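Local coordinates for protein TRNA threonylcarbamoyladenosine dehydratase (Escherichia coli, PDB 4D7A) that catalyses the ATP-dependent dehydration of N6-threonylcarbamoyladenosine at position 37 of tRNAs to its cyclic form, and can accept sulfur from the cysteine desulfurase CsdA in vitro, at residues Thr58-Asp63 against Thr103-Phe108; Tyr124-Ile129 against Pro148-Gly153. One frame throughout, in Å; residues are numbered along the deposited sequence.

Contact 1 (Thr58-Asp63 against Thr103-Phe108). With AMP (adenosine monophosphate), chain K.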
loop_
_atom_site.group_PDB
_atom_site.type_symbol
_atom_site.label_atom_id
_atom_site.label_comp_id
_atom_site.label_asym_id
_atom_site.label_seq_id
_atom_site.Cartn_x
_atom_site.Cartn_y
_atom_site.Cartn_z
ATOM N N THR B 58 11.475 -10.062 -12.254
ATOM C CA THR B 58 10.944 -11.377 -12.597
ATOM C C THR B 58 9.782 -11.695 -11.659
ATOM O O THR B 58 9.868 -11.450 -10.442
ATOM C CB THR B 58 12.021 -12.480 -12.495
ATOM O OG1 THR B 58 13.011 -12.274 -13.514
ATOM C CG2 THR B 58 11.395 -13.863 -12.688
ATOM N N LEU B 59 8.690 -12.211 -12.232
ATOM C CA LEU B 59 7.508 -12.591 -11.464
ATOM C C LEU B 59 7.295 -14.094 -11.559
ATOM O O LEU B 59 7.216 -14.639 -12.669
ATOM C CB LEU B 59 6.258 -11.886 -11.985
ATOM C CG LEU B 59 6.327 -10.366 -12.106
ATOM C CD1 LEU B 59 5.015 -9.851 -12.678
ATOM C CD2 LEU B 59 6.609 -9.739 -10.738
ATOM N N ILE B 60 7.198 -14.759 -10.411
ATOM C CA ILE B 60 7.002 -16.215 -10.401
ATOM C C ILE B 60 5.713 -16.606 -9.681
ATOM O O ILE B 60 5.579 -16.417 -8.475
ATOM C CB ILE B 60 8.196 -16.958 -9.752
ATOM C CG1 ILE B 60 9.516 -16.486 -10.375
ATOM C CG2 ILE B 60 8.015 -18.490 -9.906
ATOM C CD1 ILE B 60 10.762 -17.287 -9.938
ATOM N N ASP B 61 4.767 -17.152 -10.445
ATOM C CA ASP B 61 3.485 -17.619 -9.916
ATOM C C ASP B 61 2.804 -18.427 -11.016
ATOM O O ASP B 61 2.972 -18.104 -12.190
ATOM C CB ASP B 61 2.589 -16.435 -9.505
ATOM C CG ASP B 61 1.564 -16.802 -8.440
ATOM O OD1 ASP B 61 1.034 -17.941 -8.452
ATOM O OD2 ASP B 61 1.266 -15.929 -7.591
ATOM N N MET B 62 2.045 -19.462 -10.656
ATOM C CA MET B 62 1.317 -20.217 -11.676
ATOM C C MET B 62 -0.190 -20.008 -11.531
ATOM O O MET B 62 -0.969 -20.556 -12.317
ATOM C CB MET B 62 1.630 -21.736 -11.615
ATOM C CG MET B 62 1.373 -22.471 -12.941
ATOM S SD MET B 62 1.531 -24.279 -12.955
ATOM C CE MET B 62 3.148 -24.568 -12.262
ATOM N N ASP B 63 -0.614 -19.221 -10.542
ATOM C CA ASP B 63 -2.046 -19.071 -10.274
ATOM C C ASP B 63 -2.737 -18.090 -11.213
ATOM O O ASP B 63 -2.097 -17.245 -11.837
ATOM C CB ASP B 63 -2.294 -18.631 -8.825
ATOM C CG ASP B 63 -2.320 -19.795 -7.859
ATOM O OD1 ASP B 63 -2.093 -20.941 -8.299
ATOM O OD2 ASP B 63 -2.570 -19.564 -6.658
ATOM N N THR B 103 10.194 -10.409 -16.745
ATOM C CA THR B 103 10.203 -11.818 -17.070
ATOM C C THR B 103 9.107 -12.501 -16.264
ATOM O O THR B 103 8.966 -12.271 -15.062
ATOM C CB THR B 103 11.577 -12.446 -16.763
ATOM O OG1 THR B 103 12.606 -11.722 -17.459
ATOM C CG2 THR B 103 11.613 -13.906 -17.192
ATOM N N VAL B 104 8.334 -13.348 -16.925
ATOM C CA VAL B 104 7.321 -14.117 -16.224
ATOM C C VAL B 104 7.747 -15.573 -16.168
ATOM O O VAL B 104 8.084 -16.153 -17.192
ATOM C CB VAL B 104 5.939 -14.011 -16.916
ATOM C CG1 VAL B 104 4.961 -15.030 -16.342
ATOM C CG2 VAL B 104 5.383 -12.609 -16.772
ATOM N N VAL B 105 7.751 -16.141 -14.969
ATOM C CA VAL B 105 7.929 -17.577 -14.793
ATOM C C VAL B 105 6.595 -18.157 -14.351
ATOM O O VAL B 105 6.171 -17.969 -13.213
ATOM C CB VAL B 105 9.015 -17.900 -13.753
ATOM C CG1 VAL B 105 9.091 -19.416 -13.501
ATOM C CG2 VAL B 105 10.357 -17.347 -14.193
ATOM N N ASP B 106 5.939 -18.868 -15.262
ATOM C CA ASP B 106 4.619 -19.432 -15.005
ATOM C C ASP B 106 4.783 -20.806 -14.350
ATOM O O ASP B 106 4.639 -21.844 -15.001
ATOM C CB ASP B 106 3.830 -19.522 -16.316
ATOM C CG ASP B 106 2.437 -20.081 -16.132
ATOM O OD1 ASP B 106 1.848 -19.895 -15.049
ATOM O OD2 ASP B 106 1.926 -20.702 -17.086
ATOM N N ASP B 107 5.101 -20.793 -13.057
ATOM C CA ASP B 107 5.492 -21.998 -12.321
ATOM C C ASP B 107 5.469 -21.701 -10.827
ATOM O O ASP B 107 5.380 -20.538 -10.426
ATOM C CB ASP B 107 6.893 -22.464 -12.752
ATOM C CG ASP B 107 7.143 -23.964 -12.505
ATOM O OD1 ASP B 107 6.262 -24.659 -11.960
ATOM O OD2 ASP B 107 8.249 -24.451 -12.846
ATOM N N PHE B 108 5.555 -22.753 -10.015
ATOM C CA PHE B 108 5.754 -22.619 -8.574
ATOM C C PHE B 108 7.161 -23.086 -8.224
ATOM O O PHE B 108 7.689 -23.981 -8.878
ATOM C CB PHE B 108 4.749 -23.466 -7.790
ATOM C CG PHE B 108 3.320 -23.073 -8.000
ATOM C CD1 PHE B 108 2.898 -21.767 -7.791
ATOM C CD2 PHE B 108 2.392 -24.022 -8.413
ATOM C CE1 PHE B 108 1.568 -21.418 -7.987
ATOM C CE2 PHE B 108 1.065 -23.678 -8.615
ATOM C CZ PHE B 108 0.652 -22.381 -8.402
HETATM P P AMP K . -2.565 -14.812 -1.012
HETATM O O1P AMP K . -2.879 -13.350 -0.849
HETATM O O2P AMP K . -3.767 -15.604 -1.485
HETATM O O3P AMP K . -1.917 -15.461 0.200
HETATM O "O5'" AMP K . -1.481 -14.902 -2.193
HETATM C "C5'" AMP K . -0.514 -15.964 -2.270
HETATM C "C4'" AMP K . 0.129 -16.080 -3.642
HETATM O "O4'" AMP K . 1.374 -16.857 -3.575
HETATM C "C3'" AMP K . -0.743 -16.759 -4.715
HETATM O "O3'" AMP K . -0.751 -15.977 -5.911
HETATM C "C2'" AMP K . -0.015 -18.084 -4.979
HETATM O "O2'" AMP K . -0.181 -18.626 -6.273
HETATM C "C1'" AMP K . 1.432 -17.701 -4.709
HETATM N N9 AMP K . 2.301 -18.865 -4.481
HETATM C C8 AMP K . 2.024 -19.866 -3.620
HETATM N N7 AMP K . 2.969 -20.842 -3.652
HETATM C C5 AMP K . 3.873 -20.487 -4.581
HETATM C C6 AMP K . 5.129 -21.072 -5.112
HETATM N N6 AMP K . 5.597 -22.248 -4.658
HETATM N N1 AMP K . 5.803 -20.407 -6.065
HETATM C C2 AMP K . 5.331 -19.232 -6.550
HETATM N N3 AMP K . 4.204 -18.635 -6.119
HETATM C C4 AMP K . 3.428 -19.196 -5.147
#
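Two parallel strands at one margin of the Rossmann-type sheet run here into the AMP pocket, with Thr58-Ile60 paired to Thr103-Val105. Leu59 bridges Thr103 and Val105 on the neighbouring strand, its N donating to Thr103 O and its O accepting from Val105 N, both at 2.8 Å. A longer bond from Asp61 N to Val105 O (3.2 Å) ends the pairing. Ile60 and Val105 lie side by side on one face of the sheet, CG1 against CB at 3.7 Å.

Past the strand ends, Met62 reaches over to Phe108. Its CB lies over one face of the ring, 3.6 Å from the centroid, a CH-pi contact. With CG anti to the backbone N (chi1 -157°) and a bend at chi3, the chain carries CE on toward Asp107, while SD stands obliquely to the ring in a Met-aromatic contact. At the rim, Asp63 OD1 comes to 3.1 Å from Phe108 CZ, its carboxylate nearly perpendicular to the ring.

Asp61 OD1 accepts from Asp63 N, closing an Asx turn that brings both carboxylates to the ribose. Asp61 OD2 accepts a hydrogen bond from AMP O3' at 2.6 Å and another from Ile38 N. AMP O2' lies 2.6 Å from both Asp61 OD1 and Asp63 OD2. Acidic oxygens thus address both ribose hydroxyls while Phe108 packs against the adenine, consistent with recognition of the nucleoside end of ATP.

Contact 2 (Tyr124-Ile129 against Pro148-Gly153); sequences YVIDAI and PLVTTG. With AMP (adenosine monophosphate), chain K; GOL (glycerol), chain L.
Tyr124 lays its ring across Pro148 where two parallel strands come together. From CB the side chain leads to CG, 3.8 Å from Pro148 CB. One flank then follows the backbone, CD1 nearest Pro148 O and CE1 3.6 Å from Leu149 N, while on the other CD2 and CE2 sit under Pro148 CB, which lies over the ring face as a CH-pi partner, 16° off the normal. At the tip, OH donates to a water (2.7 Å) that in turn donates to Leu149 O. With the ring cut back to an alanine, Pro148 CB is likely to lose the face it packs on and the water its phenolic donor.

Farther along, Val125 N donates to Pro148 O, Val150 N to Val125 O, and Asp127 N to Val150 O. Thr152 OG1, placed between the backbone N and the carbonyl carbon (chi1 48°), donates to Asp127 O at 2.9 Å, in the carbonyl plane on a lone pair. Thr151 OG1 points at Asp127 OD2, at a modelled distance too short to lean on; OD2 also forms a salt bridge with Lys135, and Asp127 OD1 accepts from Ile129 N in an Asx turn.

The strands belong to a right-handed beta-alpha-beta unit whose helix 132-144 packs on Asp127, Leu149 and Thr151. Helix 242-266 covers Tyr124 and Ile126 on the other face, and strand 202-206 continues the sheet beyond Thr151.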
loop_
_atom_site.group_PDB
_atom_site.type_symbol
_atom_site.label_atom_id
_atom_site.label_comp_id
_atom_site.label_asym_id
_atom_site.label_seq_id
_atom_site.Cartn_x
_atom_site.Cartn_y
_atom_site.Cartn_z
ATOM N N TYR B 124 18.004 -9.111 -5.582
ATOM C CA TYR B 124 17.205 -9.358 -4.382
ATOM C C TYR B 124 16.068 -10.295 -4.721
ATOM O O TYR B 124 15.543 -10.273 -5.836
ATOM C CB TYR B 124 16.624 -8.043 -3.795
ATOM C CG TYR B 124 16.974 -7.869 -2.330
ATOM C CD1 TYR B 124 16.210 -8.478 -1.324
ATOM C CD2 TYR B 124 18.072 -7.114 -1.953
ATOM C CE1 TYR B 124 16.543 -8.325 0.022
ATOM C CE2 TYR B 124 18.414 -6.960 -0.612
ATOM C CZ TYR B 124 17.655 -7.565 0.366
ATOM O OH TYR B 124 18.041 -7.409 1.687
ATOM N N VAL B 125 15.654 -11.081 -3.740
ATOM C CA VAL B 125 14.468 -11.921 -3.893
ATOM C C VAL B 125 13.450 -11.502 -2.857
ATOM O O VAL B 125 13.800 -11.335 -1.688
ATOM C CB VAL B 125 14.814 -13.416 -3.730
ATOM C CG1 VAL B 125 13.546 -14.279 -3.831
ATOM C CG2 VAL B 125 15.824 -13.818 -4.803
ATOM N N ILE B 126 12.216 -11.263 -3.300
ATOM C CA ILE B 126 11.114 -10.975 -2.382
ATOM C C ILE B 126 10.212 -12.206 -2.329
ATOM O O ILE B 126 9.550 -12.576 -3.318
ATOM C CB ILE B 126 10.335 -9.720 -2.807
ATOM C CG1 ILE B 126 11.287 -8.506 -2.774
ATOM C CG2 ILE B 126 9.119 -9.479 -1.878
ATOM C CD1 ILE B 126 10.657 -7.208 -3.169
ATOM N N ASP B 127 10.218 -12.857 -1.168
ATOM C CA ASP B 127 9.457 -14.085 -0.982
ATOM C C ASP B 127 8.077 -13.753 -0.447
ATOM O O ASP B 127 7.927 -13.372 0.717
ATOM C CB ASP B 127 10.171 -15.036 -0.023
ATOM C CG ASP B 127 9.231 -16.061 0.564
ATOM O OD1 ASP B 127 8.316 -16.495 -0.166
ATOM O OD2 ASP B 127 9.384 -16.418 1.753
ATOM N N ALA B 128 7.068 -13.912 -1.299
ATOM C CA ALA B 128 5.686 -13.618 -0.927
ATOM C C ALA B 128 4.831 -14.854 -1.136
ATOM O O ALA B 128 3.685 -14.766 -1.588
ATOM C CB ALA B 128 5.143 -12.436 -1.736
ATOM N N ILE B 129 5.409 -16.009 -0.818
ATOM C CA ILE B 129 4.737 -17.305 -0.946
ATOM C C ILE B 129 3.881 -17.586 0.288
ATOM O O ILE B 129 4.311 -17.322 1.410
ATOM C CB ILE B 129 5.768 -18.443 -1.125
ATOM C CG1 ILE B 129 6.653 -18.189 -2.350
ATOM C CG2 ILE B 129 5.088 -19.789 -1.213
ATOM C CD1 ILE B 129 7.878 -19.099 -2.390
ATOM N N PRO B 148 20.465 -12.237 -1.535
ATOM C CA PRO B 148 19.702 -11.322 -0.676
ATOM C C PRO B 148 18.218 -11.622 -0.775
ATOM O O PRO B 148 17.682 -11.716 -1.884
ATOM C CB PRO B 148 20.021 -9.926 -1.255
ATOM C CG PRO B 148 21.335 -10.106 -1.954
ATOM C CD PRO B 148 21.275 -11.506 -2.526
ATOM N N LEU B 149 17.569 -11.798 0.370
ATOM C CA LEU B 149 16.180 -12.206 0.374
ATOM C C LEU B 149 15.455 -11.504 1.518
ATOM O O LEU B 149 16.013 -11.281 2.591
ATOM C CB LEU B 149 16.047 -13.732 0.502
ATOM C CG LEU B 149 14.614 -14.280 0.628
ATOM C CD1 LEU B 149 14.419 -15.559 -0.184
ATOM C CD2 LEU B 149 14.250 -14.518 2.083
ATOM N N VAL B 150 14.217 -11.118 1.278
ATOM C CA VAL B 150 13.362 -10.714 2.381
ATOM C C VAL B 150 12.098 -11.535 2.271
ATOM O O VAL B 150 11.558 -11.727 1.175
ATOM C CB VAL B 150 13.072 -9.177 2.392
ATOM C CG1 VAL B 150 12.533 -8.675 1.051
ATOM C CG2 VAL B 150 12.134 -8.819 3.559
ATOM N N THR B 151 11.666 -12.091 3.398
ATOM C CA THR B 151 10.488 -12.914 3.374
ATOM C C THR B 151 9.376 -12.208 4.131
ATOM O O THR B 151 9.573 -11.158 4.757
ATOM C CB THR B 151 10.748 -14.328 3.957
ATOM O OG1 THR B 151 9.579 -15.139 3.761
ATOM C CG2 THR B 151 11.085 -14.258 5.438
ATOM N N THR B 152 8.177 -12.733 3.971
ATOM C CA THR B 152 7.015 -12.123 4.589
ATOM C C THR B 152 6.262 -13.196 5.340
ATOM O O THR B 152 6.127 -14.321 4.859
ATOM C CB THR B 152 6.105 -11.432 3.530
ATOM O OG1 THR B 152 5.870 -12.326 2.433
ATOM C CG2 THR B 152 6.785 -10.198 2.971
ATOM N N GLY B 153 5.798 -12.878 6.540
ATOM C CA GLY B 153 4.982 -13.833 7.248
ATOM C C GLY B 153 3.565 -13.727 6.708
ATOM O O GLY B 153 3.316 -13.084 5.686
HETATM P P AMP K . -2.565 -14.812 -1.012
HETATM O O1P AMP K . -2.879 -13.350 -0.849
HETATM O O2P AMP K . -3.767 -15.604 -1.485
HETATM O O3P AMP K . -1.917 -15.461 0.200
HETATM O "O5'" AMP K . -1.481 -14.902 -2.193
HETATM C "C5'" AMP K . -0.514 -15.964 -2.270
HETATM C "C4'" AMP K . 0.129 -16.080 -3.642
HETATM O "O4'" AMP K . 1.374 -16.857 -3.575
HETATM C "C3'" AMP K . -0.743 -16.759 -4.715
HETATM O "O3'" AMP K . -0.751 -15.977 -5.911
HETATM C "C2'" AMP K . -0.015 -18.084 -4.979
HETATM O "O2'" AMP K . -0.181 -18.626 -6.273
HETATM C "C1'" AMP K . 1.432 -17.701 -4.709
HETATM N N9 AMP K . 2.301 -18.865 -4.481
HETATM C C8 AMP K . 2.024 -19.866 -3.620
HETATM N N7 AMP K . 2.969 -20.842 -3.652
HETATM C C5 AMP K . 3.873 -20.487 -4.581
HETATM C C6 AMP K . 5.129 -21.072 -5.112
HETATM N N6 AMP K . 5.597 -22.248 -4.658
HETATM N N1 AMP K . 5.803 -20.407 -6.065
HETATM C C2 AMP K . 5.331 -19.232 -6.550
HETATM N N3 AMP K . 4.204 -18.635 -6.119
HETATM C C4 AMP K . 3.428 -19.196 -5.147
HETATM C C1 GOL L . 17.963 -12.297 4.686
HETATM C C2 GOL L . 19.303 -12.600 3.958
HETATM O O2 GOL L . 19.396 -11.834 2.765
HETATM C C3 GOL L . 19.390 -14.098 3.611
HETATM O O3 GOL L . 20.128 -14.372 2.422
HETATM O O HOH W 1 16.690 -8.794 3.504
#

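From the N terminus, strand 32-36 and the glycine-rich turn come first. Contact 1 then joins strand 56-60 to strand 101-105, closing a long excursion of 39 residues that includes helix 85-96. Contact 2 follows in series, neither nested nor crossed, and closes the shorter connection through helix 132-144. In the sheet the order is 101-105, 56-60, 32-36, 124-127, 149-152, so strand 32-36 separates the two pairs and bonds to both. The contact centres are 15 Å apart. Both meet at AMP: contact 1 reaches the ribose and adenine, while Ile129 of contact 2 approaches the base at N7.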